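Local coordinates for protein N-acetylglucosamine-specific lectin (Saxidomus purpuratus, PDB 6A7T) that binds N-acetylated amino sugars such as N-acetylglucosamine as a C-type lectin whose carbohydrate recognition does not depend on calcium, at residues S62-E67 and P150-I155; F74-L79 and V135-D140. One frame throughout, in Å; residues are numbered along the deposited sequence.

Contact 1 of 2, residues S62-E67 and P150-I155; sequences SLVTVE and PCICEI. With CA (calcium ion), chain D.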
loop_
_atom_site.group_PDB
_atom_site.type_symbol
_atom_site.label_atom_id
_atom_site.label_comp_id
_atom_site.label_asym_id
_atom_site.label_seq_id
_atom_site.Cartn_x
_atom_site.Cartn_y
_atom_site.Cartn_z
ATOM N N SER B 62 -17.713 -0.197 -2.913
ATOM C CA SER B 62 -16.923 -0.537 -4.042
ATOM C C SER B 62 -16.767 -2.068 -4.059
ATOM O O SER B 62 -16.781 -2.686 -3.002
ATOM C CB SER B 62 -15.559 0.155 -3.955
ATOM O OG SER B 62 -14.582 -0.493 -4.772
ATOM N N LEU B 63 -16.577 -2.681 -5.225
ATOM C CA LEU B 63 -16.094 -4.040 -5.218
ATOM C C LEU B 63 -14.815 -4.118 -4.366
ATOM O O LEU B 63 -13.959 -3.206 -4.388
ATOM C CB LEU B 63 -15.798 -4.529 -6.635
ATOM C CG LEU B 63 -16.998 -4.901 -7.517
ATOM C CD1 LEU B 63 -16.588 -5.061 -8.954
ATOM C CD2 LEU B 63 -17.707 -6.156 -7.040
ATOM N N VAL B 64 -14.659 -5.229 -3.638
ATOM C CA VAL B 64 -13.647 -5.353 -2.599
ATOM C C VAL B 64 -12.258 -5.252 -3.212
ATOM O O VAL B 64 -12.000 -5.723 -4.355
ATOM C CB VAL B 64 -13.851 -6.658 -1.827
ATOM C CG1 VAL B 64 -13.689 -7.850 -2.736
ATOM C CG2 VAL B 64 -12.899 -6.785 -0.662
ATOM N N THR B 65 -11.355 -4.571 -2.460
ATOM C CA THR B 65 -9.937 -4.483 -2.763
ATOM C C THR B 65 -9.215 -5.149 -1.596
ATOM O O THR B 65 -9.630 -4.959 -0.447
ATOM C CB THR B 65 -9.496 -3.030 -3.038
ATOM O OG1 THR B 65 -9.634 -2.251 -1.850
ATOM C CG2 THR B 65 -10.267 -2.387 -4.158
ATOM N N VAL B 66 -8.201 -5.941 -1.880
ATOM C CA VAL B 66 -7.624 -6.804 -0.852
ATOM C C VAL B 66 -6.155 -6.414 -0.628
ATOM O O VAL B 66 -5.292 -6.727 -1.474
ATOM C CB VAL B 66 -7.762 -8.279 -1.266
ATOM C CG1 VAL B 66 -7.193 -9.245 -0.246
ATOM C CG2 VAL B 66 -9.215 -8.641 -1.596
ATOM N N GLU B 67 -5.898 -5.686 0.477
ATOM C CA GLU B 67 -4.603 -5.026 0.684
ATOM C C GLU B 67 -3.647 -5.921 1.458
ATOM O O GLU B 67 -2.464 -5.628 1.451
ATOM C CB GLU B 67 -4.803 -3.679 1.375
ATOM C CG GLU B 67 -5.347 -2.662 0.423
ATOM C CD GLU B 67 -6.851 -2.686 0.213
ATOM O OE1 GLU B 67 -7.551 -3.250 1.099
ATOM O OE2 GLU B 67 -7.297 -1.964 -0.712
ATOM N N PRO B 150 -22.066 -13.807 -8.380
ATOM C CA PRO B 150 -22.162 -13.011 -7.171
ATOM C C PRO B 150 -20.896 -12.149 -7.060
ATOM O O PRO B 150 -19.962 -12.249 -7.858
ATOM C CB PRO B 150 -22.217 -14.067 -6.054
ATOM C CG PRO B 150 -21.303 -15.140 -6.607
ATOM C CD PRO B 150 -21.561 -15.146 -8.081
ATOM N N CYS B 151 -20.902 -11.280 -6.052
ATOM C CA CYS B 151 -19.769 -10.352 -5.889
ATOM C C CYS B 151 -19.562 -10.009 -4.420
ATOM O O CYS B 151 -20.393 -10.368 -3.547
ATOM C CB CYS B 151 -20.048 -9.119 -6.738
ATOM S SG CYS B 151 -21.383 -8.042 -6.157
ATOM N N ILE B 152 -18.427 -9.349 -4.122
ATOM C CA ILE B 152 -18.135 -8.850 -2.772
ATOM C C ILE B 152 -17.970 -7.324 -2.812
ATOM O O ILE B 152 -17.110 -6.814 -3.496
ATOM C CB ILE B 152 -16.868 -9.512 -2.227
ATOM C CG1 ILE B 152 -16.926 -11.021 -2.373
ATOM C CG2 ILE B 152 -16.660 -9.056 -0.790
ATOM C CD1 ILE B 152 -15.671 -11.759 -2.089
ATOM N N CYS B 153 -18.843 -6.629 -2.100
ATOM C CA CYS B 153 -18.702 -5.200 -1.914
ATOM C C CYS B 153 -18.027 -4.899 -0.569
ATOM O O CYS B 153 -18.081 -5.659 0.373
ATOM C CB CYS B 153 -20.033 -4.454 -1.920
ATOM S SG CYS B 153 -21.066 -4.768 -3.379
ATOM N N GLU B 154 -17.361 -3.751 -0.535
ATOM C CA GLU B 154 -16.556 -3.289 0.626
ATOM C C GLU B 154 -16.833 -1.799 0.853
ATOM O O GLU B 154 -16.797 -1.038 -0.063
ATOM C CB GLU B 154 -15.064 -3.494 0.377
ATOM C CG GLU B 154 -14.207 -3.146 1.597
ATOM C CD GLU B 154 -12.700 -3.294 1.433
ATOM O OE1 GLU B 154 -12.244 -3.468 0.254
ATOM O OE2 GLU B 154 -11.975 -3.197 2.457
ATOM N N ILE B 155 -17.110 -1.454 2.118
ATOM C CA ILE B 155 -17.062 -0.074 2.629
ATOM C C ILE B 155 -15.863 -0.003 3.578
ATOM O O ILE B 155 -15.848 -0.783 4.536
ATOM C CB ILE B 155 -18.357 0.254 3.378
ATOM C CG1 ILE B 155 -19.576 0.271 2.456
ATOM C CG2 ILE B 155 -18.229 1.563 4.121
ATOM C CD1 ILE B 155 -20.902 0.232 3.210
HETATM CA CA CA D . -9.796 -3.789 1.548
HETATM O O HOH W 1 -12.855 -1.328 -1.665
HETATM O O HOH W 2 -10.008 -1.348 0.920
HETATM O O HOH W 3 -9.145 -3.166 3.769
#
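Thr65 N, a water and the calcium ion all hold Glu154 OE1. The hydrogen bond from Thr65 N to Glu154 OE1 is nearly straight, 3.1 Å long with 168° at the hydrogen; the water donates a second, and calcium lies 2.8 Å from OE1. The other oxygen, OE2, lies closer to calcium, at 2.4 Å, so the carboxylate chelates the metal unevenly; OE2 also accepts a hydrogen bond from Ser38. With CG anti to the backbone N (chi1 -175°) and the chain extended beyond it, the Glu154 side chain crosses that of Val64 at about a right angle and delivers its carboxylate to the ion.

Segment 62-67 supplies two more ligands, Thr65 O at 2.3 Å and Glu67 OE1, while two waters and Glu71 complete the shell. The noncoordinating Glu67 OE2 is held by Thr65 OG1 at 2.6 Å, which fixes the rotation of that carboxylate beside the metal. Calcium probably offsets the repulsion among the carboxylates gathered round it.

Next to the site, the backbones pair briefly as antiparallel strands. Ser62 and Glu154 form a hydrogen-bonded pair whose shorter link runs from Glu154 N to Ser62 O, 2.7 Å; Leu63 and Cys153 form the non-hydrogen-bonded pair. Val64 N bonds to Ile152 O as the chain leaves the strand, and Val64 CG1 (chi1 62°) packs on Ile152 CB at 3.6 Å, whereas CG2 lies near Glu154 OE1. Leu63 CD2 rests against Cys151 CB, on the side of helix 49-58, to which Cys153 is joined by its disulfide with Cys56. Short edge strand 62-63 thus extends the C-terminal strand's sheet in a C-type lectin domain, with a calcium site, probably structural, separate from sugar-binding residues such as Lys118 and Asn139.

Contact 2 of 2, residues F74-L79 and V135-D140; sequences FIRGIL and VWQWND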
loop_
_atom_site.group_PDB
_atom_site.type_symbol
_atom_site.label_atom_id
_atom_site.label_comp_id
_atom_site.label_asym_id
_atom_site.label_seq_id
_atom_site.Cartn_x
_atom_site.Cartn_y
_atom_site.Cartn_z
ATOM N N PHE B 74 -9.787 -13.649 5.716
ATOM C CA PHE B 74 -11.133 -13.415 6.141
ATOM C C PHE B 74 -12.084 -13.771 4.996
ATOM O O PHE B 74 -13.117 -14.379 5.195
ATOM C CB PHE B 74 -11.370 -11.966 6.582
ATOM C CG PHE B 74 -12.818 -11.556 6.629
ATOM C CD1 PHE B 74 -13.653 -11.988 7.654
ATOM C CD2 PHE B 74 -13.369 -10.801 5.604
ATOM C CE1 PHE B 74 -14.992 -11.641 7.692
ATOM C CE2 PHE B 74 -14.715 -10.461 5.635
ATOM C CZ PHE B 74 -15.519 -10.862 6.682
ATOM N N ILE B 75 -11.758 -13.310 3.789
ATOM C CA ILE B 75 -12.680 -13.528 2.654
ATOM C C ILE B 75 -12.763 -15.048 2.415
ATOM O O ILE B 75 -13.862 -15.640 2.243
ATOM C CB ILE B 75 -12.218 -12.739 1.414
ATOM C CG1 ILE B 75 -12.448 -11.242 1.597
ATOM C CG2 ILE B 75 -12.848 -13.280 0.130
ATOM C CD1 ILE B 75 -11.687 -10.366 0.639
ATOM N N ARG B 76 -11.610 -15.705 2.363
ATOM C CA ARG B 76 -11.560 -17.178 2.131
ATOM C C ARG B 76 -12.401 -17.916 3.179
ATOM O O ARG B 76 -13.108 -18.893 2.850
ATOM C CB ARG B 76 -10.114 -17.674 2.126
ATOM C CG ARG B 76 -9.969 -19.147 1.791
ATOM C CD ARG B 76 -8.590 -19.627 1.400
ATOM N NE ARG B 76 -7.967 -18.831 0.364
ATOM C CZ ARG B 76 -7.168 -17.788 0.583
ATOM N NH1 ARG B 76 -6.786 -17.442 1.819
ATOM N NH2 ARG B 76 -6.820 -17.070 -0.456
ATOM N N GLY B 77 -12.324 -17.475 4.432
ATOM C CA GLY B 77 -13.160 -18.055 5.512
ATOM C C GLY B 77 -14.646 -18.025 5.200
ATOM O O GLY B 77 -15.353 -19.033 5.368
ATOM N N ILE B 78 -15.131 -16.907 4.680
ATOM C CA ILE B 78 -16.536 -16.749 4.352
ATOM C C ILE B 78 -16.858 -17.617 3.131
ATOM O O ILE B 78 -17.908 -18.316 3.080
ATOM C CB ILE B 78 -16.932 -15.274 4.114
ATOM C CG1 ILE B 78 -16.638 -14.374 5.316
ATOM C CG2 ILE B 78 -18.370 -15.153 3.684
ATOM C CD1 ILE B 78 -17.333 -14.826 6.596
ATOM N N LEU B 79 -16.036 -17.506 2.066
ATOM C CA LEU B 79 -16.355 -18.203 0.796
ATOM C C LEU B 79 -16.309 -19.727 0.971
ATOM O O LEU B 79 -17.103 -20.412 0.339
ATOM C CB LEU B 79 -15.381 -17.765 -0.302
ATOM C CG LEU B 79 -15.409 -16.275 -0.618
ATOM C CD1 LEU B 79 -14.524 -15.956 -1.797
ATOM C CD2 LEU B 79 -16.819 -15.738 -0.869
ATOM N N VAL B 135 -7.661 -22.392 -4.958
ATOM C CA VAL B 135 -8.420 -22.716 -3.777
ATOM C C VAL B 135 -8.880 -21.418 -3.097
ATOM O O VAL B 135 -8.288 -20.955 -2.149
ATOM C CB VAL B 135 -7.596 -23.605 -2.833
ATOM C CG1 VAL B 135 -8.367 -24.070 -1.616
ATOM C CG2 VAL B 135 -7.029 -24.796 -3.594
ATOM N N TRP B 136 -9.961 -20.847 -3.612
ATOM C CA TRP B 136 -10.434 -19.529 -3.232
ATOM C C TRP B 136 -9.255 -18.539 -3.321
ATOM O O TRP B 136 -8.854 -17.894 -2.330
ATOM C CB TRP B 136 -11.125 -19.557 -1.872
ATOM C CG TRP B 136 -12.473 -20.214 -1.893
ATOM C CD1 TRP B 136 -12.910 -21.281 -1.153
ATOM C CD2 TRP B 136 -13.584 -19.825 -2.711
ATOM N NE1 TRP B 136 -14.193 -21.597 -1.488
ATOM C CE2 TRP B 136 -14.648 -20.709 -2.430
ATOM C CE3 TRP B 136 -13.797 -18.829 -3.659
ATOM C CZ2 TRP B 136 -15.889 -20.595 -3.060
ATOM C CZ3 TRP B 136 -15.013 -18.732 -4.303
ATOM C CH2 TRP B 136 -16.054 -19.599 -3.987
ATOM N N GLN B 137 -8.726 -18.400 -4.527
ATOM C CA GLN B 137 -7.684 -17.418 -4.884
ATOM C C GLN B 137 -8.098 -16.661 -6.138
ATOM O O GLN B 137 -9.133 -16.992 -6.800
ATOM C CB GLN B 137 -6.346 -18.151 -5.051
ATOM C CG GLN B 137 -5.898 -18.769 -3.754
ATOM C CD GLN B 137 -4.787 -19.756 -3.980
ATOM O OE1 GLN B 137 -4.980 -20.831 -4.567
ATOM N NE2 GLN B 137 -3.607 -19.364 -3.524
ATOM N N TRP B 138 -7.284 -15.689 -6.561
ATOM C CA TRP B 138 -7.737 -14.791 -7.642
ATOM C C TRP B 138 -7.594 -15.488 -8.997
ATOM O O TRP B 138 -6.590 -16.125 -9.248
ATOM C CB TRP B 138 -6.973 -13.474 -7.732
ATOM C CG TRP B 138 -6.964 -12.684 -6.470
ATOM C CD1 TRP B 138 -7.713 -12.852 -5.338
ATOM C CD2 TRP B 138 -6.055 -11.592 -6.217
ATOM N NE1 TRP B 138 -7.307 -11.944 -4.383
ATOM C CE2 TRP B 138 -6.309 -11.152 -4.903
ATOM C CE3 TRP B 138 -5.041 -10.980 -6.975
ATOM C CZ2 TRP B 138 -5.597 -10.100 -4.321
ATOM C CZ3 TRP B 138 -4.346 -9.936 -6.397
ATOM C CH2 TRP B 138 -4.659 -9.480 -5.109
ATOM N N ASN B 139 -8.517 -15.170 -9.883
ATOM C CA ASN B 139 -8.461 -15.494 -11.296
ATOM C C ASN B 139 -8.885 -14.302 -12.135
ATOM O O ASN B 139 -9.685 -13.465 -11.681
ATOM C CB ASN B 139 -9.365 -16.697 -11.657
ATOM C CG ASN B 139 -9.185 -17.153 -13.085
ATOM O OD1 ASN B 139 -8.068 -17.131 -13.645
ATOM N ND2 ASN B 139 -10.295 -17.630 -13.649
ATOM N N ASP B 140 -8.399 -14.252 -13.392
ATOM C CA ASP B 140 -8.782 -13.284 -14.348
ATOM C C ASP B 140 -9.722 -13.931 -15.369
ATOM O O ASP B 140 -9.431 -14.945 -15.933
ATOM C CB ASP B 140 -7.613 -12.611 -15.082
ATOM C CG ASP B 140 -6.561 -13.509 -15.690
ATOM O OD1 ASP B 140 -6.448 -14.702 -15.294
ATOM O OD2 ASP B 140 -5.796 -12.945 -16.549
#
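The side chains of Arg76 and Trp136 run antiparallel alongside each other, joining the helix 69-80 to the corner of a G1 beta bulge, in which Trp136 and Gln137 both face Leu129. The bulge belongs to the antiparallel sheet of the C-type lectin domain that includes strands 125-131 and 134-141. The guanidinium and indole planes stand 46° apart, so the two groups do not stack; the arginine works instead through its edge.

NE and NH2 both bond to the one carbonyl oxygen of Trp136, NE at 3.0 Å and NH2 at 2.9 Å from Trp136 O. Both nitrogens approach from the same face of the carbonyl plane, and NE stands well above it. NE makes a further, weak bond to Val135 O. The chain of Arg76 leaves the helix with CG anti to the backbone N (chi1 -176°) and bends at chi3, which turns this edge to the two successive carbonyls. A salt bridge from NH2 to Asp72, one helical turn earlier, holds the same group from the helix side. Nearer the helix, Arg76 CG touches Trp136 CB, and Gln137 CG approaches NH2 obliquely. Gln137 in turn secures the corner, its OE1 accepting a hydrogen bond from Val135 N at 3.1 Å.

Leu79, about one turn further along the helix, lies over one face of the indole. Asn130 and Gln82 also touch this tryptophan, while Phe42, Tyr88 and Tyr128 also touch the leucine. Leu79 CB makes a CH-pi contact, 3.7 Å from the centroid of the Trp136 six-membered ring and only 13° off its normal, while the branch end reaches toward the rim, where Leu79 CD1 lies 3.5 Å from Trp136 CE3.

Overall arrangement
From the N terminus, the chain passes through strands 33-35 and 38-47 and helix 49-58 before strand 62-63 gives the first half of contact 1, and then runs through the calcium-binding turn into helix 69-80, the first half of contact 2. Strands 87-95, 100-103 and 125-131 follow before strand 134-141 returns to that helix, closing the inner loop. Strand 149-155 closes the outer loop at contact 1, so the two contacts nest without crossing. Contact 1 holds edge strand 62-63 and the calcium-binding turn to the C-terminal strand; contact 2 fastens the helix to the other sheet. Their centres lie about 12 Å apart, bridged by Ile75, which packs on Val64, Val66 and Ile152.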